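Local structure of halocarboxylic acid dehalogenase DehI (Pseudomonas putida, 3BJX) at residues A[47-52]-A[123-128]; A[146-151]-A[245-250]; A[173-178]-A[204-209]. The protein is a Group I haloacid dehalogenase that probably catalyses the hydrolytic removal of halide from 2-haloalkanoic acids. One frame throughout, in Å; residues are numbered along the deposited sequence.

Contact 1: A[47-52]-A[123-128]. With SO4 (sulfate ion), chain E.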
ATOM      1  N   VAL A  47      -5.789  15.303 -19.679  1.00 18.33           N
ATOM      2  CA  VAL A  47      -5.627  13.862 -19.846  1.00 16.59           C
ATOM      3  C   VAL A  47      -6.926  13.263 -20.392  1.00 16.55           C
ATOM      4  O   VAL A  47      -8.018  13.764 -20.099  1.00 17.27           O
ATOM      5  CB  VAL A  47      -5.237  13.157 -18.499  1.00 16.07           C
ATOM      6  CG1 VAL A  47      -3.820  13.545 -18.052  1.00 14.27           C
ATOM      7  CG2 VAL A  47      -6.250  13.439 -17.399  1.00 14.55           C
ATOM      8  N   PRO A  48      -6.821  12.190 -21.188  1.00 15.74           N
ATOM      9  CA  PRO A  48      -7.983  11.566 -21.789  1.00 15.03           C
ATOM     10  C   PRO A  48      -8.548  10.353 -21.009  1.00 16.05           C
ATOM     11  O   PRO A  48      -9.287   9.535 -21.576  1.00 17.88           O
ATOM     12  CB  PRO A  48      -7.449  11.131 -23.167  1.00 12.99           C
ATOM     13  CG  PRO A  48      -5.958  11.042 -23.021  1.00 12.43           C
ATOM     14  CD  PRO A  48      -5.582  11.539 -21.649  1.00 15.21           C
ATOM     15  N   TRP A  49      -8.194  10.223 -19.740  1.00 15.97           N
ATOM     16  CA  TRP A  49      -8.760   9.177 -18.898  1.00 15.62           C
ATOM     17  C   TRP A  49      -8.862   9.664 -17.452  1.00 16.38           C
ATOM     18  O   TRP A  49      -8.162  10.600 -17.042  1.00 18.31           O
ATOM     19  CB  TRP A  49      -7.958   7.857 -19.005  1.00 13.30           C
ATOM     20  CG  TRP A  49      -6.794   7.702 -18.058  1.00 13.67           C
ATOM     21  CD1 TRP A  49      -6.725   6.876 -16.962  1.00 13.85           C
ATOM     22  CD2 TRP A  49      -5.525   8.379 -18.118  1.00 14.26           C
ATOM     23  NE1 TRP A  49      -5.501   7.000 -16.339  1.00 13.48           N
ATOM     24  CE2 TRP A  49      -4.746   7.916 -17.025  1.00 14.25           C
ATOM     25  CE3 TRP A  49      -4.968   9.331 -18.986  1.00 13.75           C
ATOM     26  CZ2 TRP A  49      -3.428   8.374 -16.784  1.00 14.47           C
ATOM     27  CZ3 TRP A  49      -3.647   9.793 -18.730  1.00 13.67           C
ATOM     28  CH2 TRP A  49      -2.910   9.315 -17.636  1.00 13.04           C
ATOM     29  N   VAL A  50      -9.753   9.033 -16.700  1.00 16.19           N
ATOM     30  CA  VAL A  50      -9.817   9.174 -15.251  1.00 15.53           C
ATOM     31  C   VAL A  50      -9.061   7.994 -14.651  1.00 16.68           C
ATOM     32  O   VAL A  50      -9.350   6.839 -14.994  1.00 17.77           O
ATOM     33  CB  VAL A  50     -11.295   9.240 -14.735  1.00 14.56           C
ATOM     34  CG1 VAL A  50     -11.350   9.094 -13.241  1.00 13.86           C
ATOM     35  CG2 VAL A  50     -11.936  10.577 -15.138  1.00 12.88           C
ATOM     36  N   ALA A  51      -8.073   8.297 -13.796  1.00 14.97           N
ATOM     37  CA  ALA A  51      -7.189   7.293 -13.231  1.00 15.69           C
ATOM     38  C   ALA A  51      -8.001   6.204 -12.562  1.00 16.54           C
ATOM     39  O   ALA A  51      -9.011   6.503 -11.909  1.00 18.37           O
ATOM     40  CB  ALA A  51      -6.247   7.903 -12.242  1.00 13.52           C
ATOM     41  N   PHE A  52      -7.578   4.955 -12.770  1.00 15.34           N
ATOM     42  CA  PHE A  52      -8.081   3.795 -12.038  1.00 17.34           C
ATOM     43  C   PHE A  52      -8.266   4.128 -10.534  1.00 18.66           C
ATOM     44  O   PHE A  52      -9.302   3.811  -9.942  1.00 20.36           O
ATOM     45  CB  PHE A  52      -7.094   2.616 -12.251  1.00 16.08           C
ATOM     46  CG  PHE A  52      -7.526   1.282 -11.645  1.00 14.60           C
ATOM     47  CD1 PHE A  52      -8.861   0.973 -11.419  1.00 12.01           C
ATOM     48  CD2 PHE A  52      -6.555   0.305 -11.358  1.00 14.40           C
ATOM     49  CE1 PHE A  52      -9.221  -0.269 -10.878  1.00 12.65           C
ATOM     50  CE2 PHE A  52      -6.906  -0.938 -10.842  1.00 12.82           C
ATOM     51  CZ  PHE A  52      -8.241  -1.227 -10.602  1.00 13.60           C
ATOM     52  N   TYR A 123       2.185   7.923 -24.823  1.00 15.00           N
ATOM     53  CA  TYR A 123       2.463   9.352 -24.522  1.00 13.93           C
ATOM     54  C   TYR A 123       1.414  10.038 -23.659  1.00 13.91           C
ATOM     55  O   TYR A 123       1.757  10.868 -22.799  1.00 15.06           O
ATOM     56  CB  TYR A 123       2.655  10.151 -25.815  1.00 15.81           C
ATOM     57  CG  TYR A 123       4.027   9.990 -26.453  1.00 16.68           C
ATOM     58  CD1 TYR A 123       4.793   8.822 -26.239  1.00 17.62           C
ATOM     59  CD2 TYR A 123       4.551  10.972 -27.270  1.00 14.91           C
ATOM     60  CE1 TYR A 123       6.030   8.652 -26.810  1.00 17.31           C
ATOM     61  CE2 TYR A 123       5.797  10.807 -27.849  1.00 17.66           C
ATOM     62  CZ  TYR A 123       6.526   9.634 -27.608  1.00 17.27           C
ATOM     63  OH  TYR A 123       7.756   9.441 -28.159  1.00 18.11           O
ATOM     64  N   ALA A 124       0.139   9.730 -23.898  1.00 12.51           N
ATOM     65  CA  ALA A 124      -0.937  10.295 -23.095  1.00 13.72           C
ATOM     66  C   ALA A 124      -0.782   9.881 -21.644  1.00 14.76           C
ATOM     67  O   ALA A 124      -1.124  10.646 -20.735  1.00 18.62           O
ATOM     68  CB  ALA A 124      -2.316   9.852 -23.624  1.00 14.15           C
ATOM     69  N   PHE A 125      -0.314   8.655 -21.433  1.00 13.95           N
ATOM     70  CA  PHE A 125      -0.154   8.103 -20.105  1.00 14.39           C
ATOM     71  C   PHE A 125       1.096   8.608 -19.444  1.00 15.25           C
ATOM     72  O   PHE A 125       1.040   8.957 -18.274  1.00 15.98           O
ATOM     73  CB  PHE A 125      -0.181   6.570 -20.105  1.00 14.38           C
ATOM     74  CG  PHE A 125      -1.559   6.009 -20.175  1.00 13.60           C
ATOM     75  CD1 PHE A 125      -2.359   6.002 -19.063  1.00 11.56           C
ATOM     76  CD2 PHE A 125      -2.072   5.532 -21.375  1.00 12.60           C
ATOM     77  CE1 PHE A 125      -3.647   5.511 -19.133  1.00 12.75           C
ATOM     78  CE2 PHE A 125      -3.357   5.052 -21.442  1.00 12.30           C
ATOM     79  CZ  PHE A 125      -4.149   5.049 -20.332  1.00 12.41           C
ATOM     80  N   ASN A 126       2.215   8.622 -20.181  1.00 16.56           N
ATOM     81  CA  ASN A 126       3.452   9.282 -19.733  1.00 15.99           C
ATOM     82  C   ASN A 126       3.223  10.682 -19.214  1.00 16.12           C
ATOM     83  O   ASN A 126       3.839  11.072 -18.233  1.00 16.29           O
ATOM     84  CB  ASN A 126       4.514   9.303 -20.841  1.00 16.54           C
ATOM     85  CG  ASN A 126       5.013   7.929 -21.167  1.00 17.16           C
ATOM     86  OD1 ASN A 126       4.754   6.996 -20.403  1.00 18.37           O
ATOM     87  ND2 ASN A 126       5.705   7.772 -22.302  1.00 14.51           N
ATOM     88  N   TYR A 127       2.330  11.421 -19.876  1.00 16.50           N
ATOM     89  CA  TYR A 127       1.968  12.771 -19.466  1.00 16.65           C
ATOM     90  C   TYR A 127       1.117  12.838 -18.194  1.00 17.06           C
ATOM     91  O   TYR A 127       1.390  13.652 -17.314  1.00 17.53           O
ATOM     92  CB  TYR A 127       1.264  13.536 -20.602  1.00 17.82           C
ATOM     93  CG  TYR A 127       0.894  14.934 -20.195  1.00 17.45           C
ATOM     94  CD1 TYR A 127       1.869  15.922 -20.123  1.00 17.91           C
ATOM     95  CD2 TYR A 127      -0.405  15.263 -19.838  1.00 18.10           C
ATOM     96  CE1 TYR A 127       1.564  17.210 -19.729  1.00 17.47           C
ATOM     97  CE2 TYR A 127      -0.733  16.568 -19.426  1.00 18.52           C
ATOM     98  CZ  TYR A 127       0.272  17.540 -19.379  1.00 18.62           C
ATOM     99  OH  TYR A 127       0.015  18.847 -18.983  1.00 17.26           O
ATOM    100  N   GLY A 128       0.070  12.018 -18.106  1.00 15.76           N
ATOM    101  CA  GLY A 128      -0.826  12.117 -16.972  1.00 13.94           C
ATOM    102  C   GLY A 128      -0.420  11.340 -15.739  1.00 12.98           C
ATOM    103  O   GLY A 128      -0.853  11.666 -14.643  1.00 13.04           O
TER
HETATM  104  S   SO4 E 297      -4.210   4.613 -14.072  1.00 25.72           S
HETATM  105  O1  SO4 E 297      -3.381   5.118 -15.183  1.00 24.70           O
HETATM  106  O2  SO4 E 297      -4.002   5.440 -12.884  1.00 25.61           O
HETATM  107  O3  SO4 E 297      -5.609   4.681 -14.467  1.00 26.55           O
HETATM  108  O4  SO4 E 297      -3.885   3.227 -13.732  1.00 24.36           O

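Contact 2: A[146-151]-A[245-250]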
ATOM      1  N   ARG A 146      -1.178  14.962   7.591  1.00 23.99           N
ATOM      2  CA  ARG A 146       0.104  15.611   7.374  1.00 22.87           C
ATOM      3  C   ARG A 146      -0.117  16.750   6.391  1.00 21.61           C
ATOM      4  O   ARG A 146      -1.047  16.693   5.576  1.00 21.52           O
ATOM      5  CB  ARG A 146       1.196  14.608   6.942  1.00 22.93           C
ATOM      6  CG  ARG A 146       1.747  13.778   8.127  1.00 21.60           C
ATOM      7  CD  ARG A 146       2.937  12.880   7.741  1.00 21.20           C
ATOM      8  NE  ARG A 146       2.559  11.838   6.792  1.00 17.99           N
ATOM      9  CZ  ARG A 146       2.191  10.597   7.109  1.00 16.25           C
ATOM     10  NH1 ARG A 146       2.146  10.196   8.378  1.00 12.74           N
ATOM     11  NH2 ARG A 146       1.862   9.747   6.132  1.00 13.81           N
ATOM     12  N   PRO A 147       0.698  17.815   6.499  1.00 22.83           N
ATOM     13  CA  PRO A 147       0.410  19.039   5.740  1.00 22.46           C
ATOM     14  C   PRO A 147       0.597  18.932   4.215  1.00 22.65           C
ATOM     15  O   PRO A 147       1.511  18.267   3.702  1.00 22.21           O
ATOM     16  CB  PRO A 147       1.351  20.073   6.371  1.00 23.09           C
ATOM     17  CG  PRO A 147       2.468  19.284   6.940  1.00 23.30           C
ATOM     18  CD  PRO A 147       1.897  17.959   7.357  1.00 22.66           C
ATOM     19  N   VAL A 148      -0.301  19.586   3.497  1.00 22.29           N
ATOM     20  CA  VAL A 148      -0.262  19.570   2.057  1.00 21.24           C
ATOM     21  C   VAL A 148      -0.347  21.024   1.598  1.00 22.03           C
ATOM     22  O   VAL A 148      -1.348  21.688   1.833  1.00 21.56           O
ATOM     23  CB  VAL A 148      -1.408  18.704   1.482  1.00 19.83           C
ATOM     24  CG1 VAL A 148      -1.432  18.800  -0.001  1.00 19.87           C
ATOM     25  CG2 VAL A 148      -1.218  17.281   1.868  1.00 19.10           C
ATOM     26  N   GLY A 149       0.725  21.512   0.975  1.00 22.66           N
ATOM     27  CA  GLY A 149       0.783  22.884   0.493  1.00 24.01           C
ATOM     28  C   GLY A 149       0.924  23.953   1.561  1.00 25.08           C
ATOM     29  O   GLY A 149       1.347  23.672   2.693  1.00 25.89           O
ATOM     30  N   GLY A 150       0.539  25.180   1.202  1.00 25.96           N
ATOM     31  CA  GLY A 150       0.667  26.347   2.072  1.00 27.84           C
ATOM     32  C   GLY A 150       2.053  26.939   1.930  1.00 30.45           C
ATOM     33  O   GLY A 150       2.476  27.793   2.714  1.00 30.94           O
ATOM     34  N   ALA A 151       2.775  26.478   0.920  1.00 32.31           N
ATOM     35  CA  ALA A 151       4.153  26.884   0.745  1.00 33.56           C
ATOM     36  C   ALA A 151       4.241  28.286   0.145  1.00 34.24           C
ATOM     37  O   ALA A 151       3.272  28.791  -0.434  1.00 34.65           O
ATOM     38  CB  ALA A 151       4.896  25.873  -0.108  1.00 32.87           C
ATOM     39  N   GLU A 245       7.269  15.074  -1.141  1.00 18.57           N
ATOM     40  CA  GLU A 245       7.884  16.381  -0.922  1.00 19.17           C
ATOM     41  C   GLU A 245       7.254  17.428  -1.826  1.00 19.13           C
ATOM     42  O   GLU A 245       6.975  18.557  -1.388  1.00 19.72           O
ATOM     43  CB  GLU A 245       9.391  16.344  -1.183  1.00 19.07           C
ATOM     44  CG  GLU A 245      10.154  15.349  -0.312  1.00 20.90           C
ATOM     45  CD  GLU A 245      11.539  15.080  -0.819  1.00 20.34           C
ATOM     46  OE1 GLU A 245      11.830  15.423  -1.974  1.00 22.25           O
ATOM     47  OE2 GLU A 245      12.344  14.521  -0.074  1.00 21.90           O
ATOM     48  N   LEU A 246       7.048  17.059  -3.089  1.00 16.85           N
ATOM     49  CA  LEU A 246       6.445  17.966  -4.034  1.00 16.25           C
ATOM     50  C   LEU A 246       5.068  18.431  -3.549  1.00 16.28           C
ATOM     51  O   LEU A 246       4.749  19.613  -3.704  1.00 17.25           O
ATOM     52  CB  LEU A 246       6.410  17.375  -5.462  1.00 15.33           C
ATOM     53  CG  LEU A 246       7.780  17.376  -6.148  1.00 14.05           C
ATOM     54  CD1 LEU A 246       7.819  16.432  -7.322  1.00 13.70           C
ATOM     55  CD2 LEU A 246       8.176  18.780  -6.582  1.00 13.79           C
ATOM     56  N   VAL A 247       4.256  17.548  -2.950  1.00 15.83           N
ATOM     57  CA  VAL A 247       2.941  18.035  -2.464  1.00 15.76           C
ATOM     58  C   VAL A 247       3.013  18.942  -1.239  1.00 16.37           C
ATOM     59  O   VAL A 247       2.120  19.764  -1.060  1.00 17.57           O
ATOM     60  CB  VAL A 247       1.783  16.959  -2.334  1.00 15.47           C
ATOM     61  CG1 VAL A 247       1.866  15.912  -3.433  1.00 15.16           C
ATOM     62  CG2 VAL A 247       1.716  16.332  -0.928  1.00 13.65           C
ATOM     63  N   ARG A 248       4.050  18.790  -0.410  1.00 18.51           N
ATOM     64  CA  ARG A 248       4.298  19.684   0.731  1.00 20.82           C
ATOM     65  C   ARG A 248       4.540  21.110   0.298  1.00 21.06           C
ATOM     66  O   ARG A 248       4.105  22.038   0.974  1.00 20.68           O
ATOM     67  CB  ARG A 248       5.544  19.278   1.509  1.00 22.58           C
ATOM     68  CG  ARG A 248       5.410  18.048   2.286  1.00 24.00           C
ATOM     69  CD  ARG A 248       5.041  18.259   3.753  1.00 24.74           C
ATOM     70  NE  ARG A 248       5.159  16.936   4.373  1.00 24.13           N
ATOM     71  CZ  ARG A 248       4.231  15.983   4.336  1.00 22.53           C
ATOM     72  NH1 ARG A 248       3.045  16.188   3.784  1.00 21.22           N
ATOM     73  NH2 ARG A 248       4.495  14.814   4.874  1.00 23.63           N
ATOM     74  N   GLY A 249       5.266  21.252  -0.819  1.00 22.07           N
ATOM     75  CA  GLY A 249       5.693  22.540  -1.363  1.00 20.41           C
ATOM     76  C   GLY A 249       4.650  23.154  -2.269  1.00 20.86           C
ATOM     77  O   GLY A 249       4.867  24.216  -2.851  1.00 21.70           O
ATOM     78  N   LEU A 250       3.500  22.509  -2.397  1.00 21.26           N
ATOM     79  CA  LEU A 250       2.457  23.058  -3.256  1.00 22.19           C
ATOM     80  C   LEU A 250       2.064  24.458  -2.764  1.00 23.61           C
ATOM     81  O   LEU A 250       2.095  24.723  -1.551  1.00 21.68           O
ATOM     82  CB  LEU A 250       1.234  22.145  -3.288  1.00 21.66           C
ATOM     83  CG  LEU A 250       1.134  21.100  -4.396  1.00 21.10           C
ATOM     84  CD1 LEU A 250       0.002  20.135  -4.109  1.00 20.91           C
ATOM     85  CD2 LEU A 250       0.895  21.769  -5.756  1.00 22.08           C
TER

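Contact 3: A[173-178]-A[204-209]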
ATOM      1  N   LEU A 173      -9.563   8.421 -24.348  1.00 23.45           N
ATOM      2  CA  LEU A 173      -8.879   7.195 -24.768  1.00 21.98           C
ATOM      3  C   LEU A 173      -9.717   5.940 -24.457  1.00 22.08           C
ATOM      4  O   LEU A 173     -10.187   5.796 -23.331  1.00 23.21           O
ATOM      5  CB  LEU A 173      -7.551   7.127 -24.011  1.00 23.00           C
ATOM      6  CG  LEU A 173      -6.259   6.727 -24.712  1.00 22.57           C
ATOM      7  CD1 LEU A 173      -5.136   7.535 -24.164  1.00 21.60           C
ATOM      8  CD2 LEU A 173      -6.017   5.232 -24.529  1.00 23.90           C
ATOM      9  N   PRO A 174      -9.933   5.042 -25.450  1.00 21.46           N
ATOM     10  CA  PRO A 174     -10.700   3.800 -25.218  1.00 20.74           C
ATOM     11  C   PRO A 174      -9.968   2.712 -24.411  1.00 20.75           C
ATOM     12  O   PRO A 174      -8.946   2.181 -24.840  1.00 21.66           O
ATOM     13  CB  PRO A 174     -10.977   3.276 -26.635  1.00 19.85           C
ATOM     14  CG  PRO A 174      -9.933   3.853 -27.477  1.00 20.13           C
ATOM     15  CD  PRO A 174      -9.510   5.163 -26.862  1.00 21.92           C
ATOM     16  N   LEU A 175     -10.543   2.336 -23.280  1.00 18.50           N
ATOM     17  CA  LEU A 175      -9.971   1.300 -22.454  1.00 16.01           C
ATOM     18  C   LEU A 175     -10.802   0.043 -22.581  1.00 17.25           C
ATOM     19  O   LEU A 175     -12.036   0.115 -22.571  1.00 19.15           O
ATOM     20  CB  LEU A 175      -9.945   1.767 -20.996  1.00 11.66           C
ATOM     21  CG  LEU A 175      -9.422   3.159 -20.689  1.00  8.04           C
ATOM     22  CD1 LEU A 175      -9.488   3.364 -19.217  1.00 11.02           C
ATOM     23  CD2 LEU A 175      -7.980   3.371 -21.153  1.00  8.19           C
ATOM     24  N   VAL A 176     -10.132  -1.105 -22.683  1.00 16.80           N
ATOM     25  CA  VAL A 176     -10.795  -2.403 -22.694  1.00 16.34           C
ATOM     26  C   VAL A 176     -11.469  -2.662 -21.346  1.00 18.68           C
ATOM     27  O   VAL A 176     -10.827  -2.571 -20.294  1.00 18.76           O
ATOM     28  CB  VAL A 176      -9.796  -3.552 -23.015  1.00 16.74           C
ATOM     29  CG1 VAL A 176     -10.444  -4.934 -22.821  1.00 13.96           C
ATOM     30  CG2 VAL A 176      -9.260  -3.408 -24.444  1.00 14.27           C
ATOM     31  N   ASP A 177     -12.775  -2.959 -21.390  1.00 19.74           N
ATOM     32  CA  ASP A 177     -13.491  -3.444 -20.217  1.00 19.17           C
ATOM     33  C   ASP A 177     -13.124  -4.918 -19.957  1.00 19.75           C
ATOM     34  O   ASP A 177     -13.357  -5.774 -20.799  1.00 18.48           O
ATOM     35  CB  ASP A 177     -14.994  -3.265 -20.397  1.00 19.07           C
ATOM     36  CG  ASP A 177     -15.786  -3.592 -19.143  1.00 19.08           C
ATOM     37  OD1 ASP A 177     -15.284  -4.250 -18.217  1.00 18.90           O
ATOM     38  OD2 ASP A 177     -16.953  -3.204 -19.092  1.00 21.10           O
ATOM     39  N   ALA A 178     -12.532  -5.205 -18.798  1.00 20.88           N
ATOM     40  CA  ALA A 178     -12.121  -6.578 -18.486  1.00 21.54           C
ATOM     41  C   ALA A 178     -13.339  -7.520 -18.388  1.00 23.15           C
ATOM     42  O   ALA A 178     -13.207  -8.713 -18.636  1.00 23.78           O
ATOM     43  CB  ALA A 178     -11.279  -6.616 -17.209  1.00 20.02           C
ATOM     44  N   ASP A 204      -3.545   1.919 -18.177  1.00 15.53           N
ATOM     45  CA  ASP A 204      -2.479   1.848 -19.189  1.00 15.79           C
ATOM     46  C   ASP A 204      -2.545   0.558 -19.946  1.00 15.05           C
ATOM     47  O   ASP A 204      -2.380   0.543 -21.170  1.00 15.32           O
ATOM     48  CB  ASP A 204      -1.097   1.909 -18.526  1.00 16.94           C
ATOM     49  CG  ASP A 204      -0.872   3.177 -17.764  1.00 17.24           C
ATOM     50  OD1 ASP A 204      -1.618   3.441 -16.776  1.00 19.37           O
ATOM     51  OD2 ASP A 204       0.068   3.896 -18.140  1.00 16.54           O
ATOM     52  N   PHE A 205      -2.737  -0.520 -19.182  1.00 15.38           N
ATOM     53  CA  PHE A 205      -2.827  -1.890 -19.694  1.00 14.81           C
ATOM     54  C   PHE A 205      -4.185  -2.175 -20.341  1.00 14.62           C
ATOM     55  O   PHE A 205      -4.252  -2.881 -21.339  1.00 14.15           O
ATOM     56  CB  PHE A 205      -2.462  -2.902 -18.600  1.00 13.46           C
ATOM     57  CG  PHE A 205      -1.061  -2.721 -18.065  1.00 15.46           C
ATOM     58  CD1 PHE A 205       0.018  -2.487 -18.939  1.00 13.66           C
ATOM     59  CD2 PHE A 205      -0.806  -2.775 -16.695  1.00 15.61           C
ATOM     60  CE1 PHE A 205       1.304  -2.298 -18.452  1.00 13.21           C
ATOM     61  CE2 PHE A 205       0.480  -2.582 -16.203  1.00 14.08           C
ATOM     62  CZ  PHE A 205       1.539  -2.353 -17.077  1.00 13.76           C
ATOM     63  N   GLN A 206      -5.261  -1.607 -19.799  1.00 15.42           N
ATOM     64  CA  GLN A 206      -6.563  -1.610 -20.505  1.00 14.44           C
ATOM     65  C   GLN A 206      -6.512  -1.013 -21.923  1.00 15.02           C
ATOM     66  O   GLN A 206      -7.231  -1.438 -22.836  1.00 14.93           O
ATOM     67  CB  GLN A 206      -7.611  -0.869 -19.680  1.00 15.06           C
ATOM     68  CG  GLN A 206      -7.977  -1.581 -18.387  1.00 15.41           C
ATOM     69  CD  GLN A 206      -9.009  -0.807 -17.584  1.00 16.44           C
ATOM     70  OE1 GLN A 206      -8.689  -0.188 -16.566  1.00 15.84           O
ATOM     71  NE2 GLN A 206     -10.248  -0.822 -18.047  1.00 16.50           N
ATOM     72  N   ALA A 207      -5.651  -0.024 -22.103  1.00 15.35           N
ATOM     73  CA  ALA A 207      -5.609   0.728 -23.323  1.00 14.00           C
ATOM     74  C   ALA A 207      -4.777   0.029 -24.374  1.00 15.37           C
ATOM     75  O   ALA A 207      -5.049   0.136 -25.567  1.00 15.80           O
ATOM     76  CB  ALA A 207      -5.057   2.097 -23.034  1.00 14.40           C
ATOM     77  N   LEU A 208      -3.730  -0.663 -23.933  1.00 17.01           N
ATOM     78  CA  LEU A 208      -2.816  -1.364 -24.835  1.00 14.34           C
ATOM     79  C   LEU A 208      -3.454  -2.688 -25.218  1.00 15.15           C
ATOM     80  O   LEU A 208      -3.211  -3.200 -26.313  1.00 14.97           O
ATOM     81  CB  LEU A 208      -1.452  -1.567 -24.173  1.00 12.76           C
ATOM     82  CG  LEU A 208      -0.601  -0.296 -23.949  1.00 13.08           C
ATOM     83  CD1 LEU A 208       0.384  -0.485 -22.794  1.00 11.43           C
ATOM     84  CD2 LEU A 208       0.142   0.183 -25.210  1.00 10.18           C
ATOM     85  N   ALA A 209      -4.306  -3.209 -24.321  1.00 15.44           N
ATOM     86  CA  ALA A 209      -5.127  -4.403 -24.594  1.00 15.47           C
ATOM     87  C   ALA A 209      -6.011  -4.258 -25.848  1.00 15.42           C
ATOM     88  O   ALA A 209      -6.589  -5.231 -26.304  1.00 15.51           O
ATOM     89  CB  ALA A 209      -5.965  -4.783 -23.378  1.00 15.35           C
TER

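Contact 1: A[47-52]-A[123-128]
W49 lays its indole against helix 112-143, meeting A124, F125 and G128 along one stretch of it. This belongs to the all-helical DehI fold: the loop 47-52 joins helix 32-45 to helix 52-57 and lies against the long helix in the chain's interior. The helix side is tight. V47 CG1 presses on G128 CA at 3.5 Å, closer than carbons usually sit. W49 CH2 reaches G128 CA at 3.6 Å. A side chain at G128 would point into both, so the glycine suits the close approach. F125 covers one face of the indole. F125 CE1 lies above that face, 3.4 Å from W49 CE2. The two six-membered rings are inclined at 48°, so this is neither a flat stack nor a T-shape. W49 CG lies between its own backbone N and carbonyl carbon (chi1 88°), and this torsion swings the indole toward the helix. P48 CG adds a looser apolar touch on A124 CB. The polar end of Y127 looks elsewhere, to E81.

The pyrrole edge, by contrast, is polar: the contact to helix 112-143 gives way to a sulfate ion, probably from the crystallisation liquor. It sits at the start of helix 52-57, where A51 is the N-cap, and the helix end would probably favour an anion. S203 OG also bonds to it. F52 N gives sulfate O3 a short, nearly straight bond of 2.6 Å. W49 NE1 divides its hydrogen between sulfate O3 at 3.0 Å and, weakly, sulfate O1 at 3.1 Å.

Contact 2: A[146-151]-A[245-250]
L250 O is met by two groups of the loop 146-151, A151 N and G149 CA. A151 N donates to L250 O at 3.1 Å, with an N-H...O angle of 159°. G149 CA makes a C-H...O contact with L250 O at 3.0 Å. A CB on G149 would be tight against L250 O, and the positive phi of this residue also favours glycine. A151 CB rests beside the neighbouring carbonyl, 3.2 Å from G249 O. One turn back, V247 O accepts a weak bond from G149 N.

The pattern is a loop running past the C-terminal end of helix 230-248. V247 O lies in the last turn, where carbonyls lack the usual helical N-H partner; L250 O lies just beyond the helix. In the all-helical DehI fold this ties the loop that follows helix 112-143 to a later helix, near the subunit interface.

R248 closes the other end. Its CB points away from the loop, but a bend at chi2 (-96°) brings the guanidinium back. R248 NH1 then donates to P147 O at 2.6 Å, a short bond that is well off straight. The oxygen lies tilted from the guanidinium plane. P147 CD stands over one face of that group, displaced toward its rim. Outside the two segments, R248 NE is paired with another sulfate ion.

The R146 and R248 guanidinium planes are turned 61° apart. R146 NE lies 4.0 Å from R248 NH2, and the two atoms share the carboxylate oxygen OE2 of E141, which would probably offset their charges. R146 NH1 reaches across to D194 of the second subunit. On the side facing helix 112-143, V148 CG1 meets V247 CG2 at 4.1 Å.

Contact 3: A[173-178]-A[204-209]
Q206 holds V176 with both its backbone and its side chain. V176 N donates to Q206 O at 2.9 Å, and Q206 NE2 donates back to V176 O at 2.9 Å. The motif is an extended loop segment docked on a short helix by paired hydrogen bonds. In the all-helical DehI fold it fastens the run 173-178, which leads to helix 183-195, onto helix 203-208.

The Q206 conformation sets the second bond. CG lies anti to the carbonyl carbon, beside the backbone N, and the chain beyond it is fully extended (chi2 179°). The extended chain carries the amide out to the V176 carbonyl, and chi3 (-105°) turns NE2 to it. The bond is nearly straight, at 171°. V176 O lies close to the amide plane, whereas NE2 sits above the plane of the V176 carbonyl. The other end of the amide, OE1, has a weak bond to R55 NH2. With an alanine here, V176 O would probably lose its amide donor, and R55 NH2 its weak partner OE1.

V176 has CG1 anti to its backbone N. The other methyl, V176 CG2, is thereby placed against the end of the helix, 3.7 Å from A209 CB. V176 CG2 also lies 3.3 Å from Q206 O, so the oxygen that takes the V176 N-H is partly covered by the same residue. Helix 183-195 packs on this side through V185.

The two leucines meet on A207. L175 CB lies against Q206 CB, while L175 CD2 reaches A207 CB at 3.7 Å. L173 CD2 touches that same A207 CB at 3.6 Å.

Contacts 1 and 3 are neighbours, with centres 12 Å apart. P48 O and L173 N form a probable hydrogen bond between them, and F125 packs on A207 and D204. Contact 2 is remote: its centre is 23 Å from that of contact 1 and 33 Å from that of contact 3. Contacts 2 and 3 lie on opposite sides of the chain's centre. Helix 112-143 carries half of contact 1 and leads into the loop of contact 2. Contact 1 closes first along the chain. Contact 2 then spans residues 146 to 250, and contact 3 falls within that span. Contact 1 is buried and contact 3 flanks it, partly buried, while contact 2 lies near the interface with the second subunit.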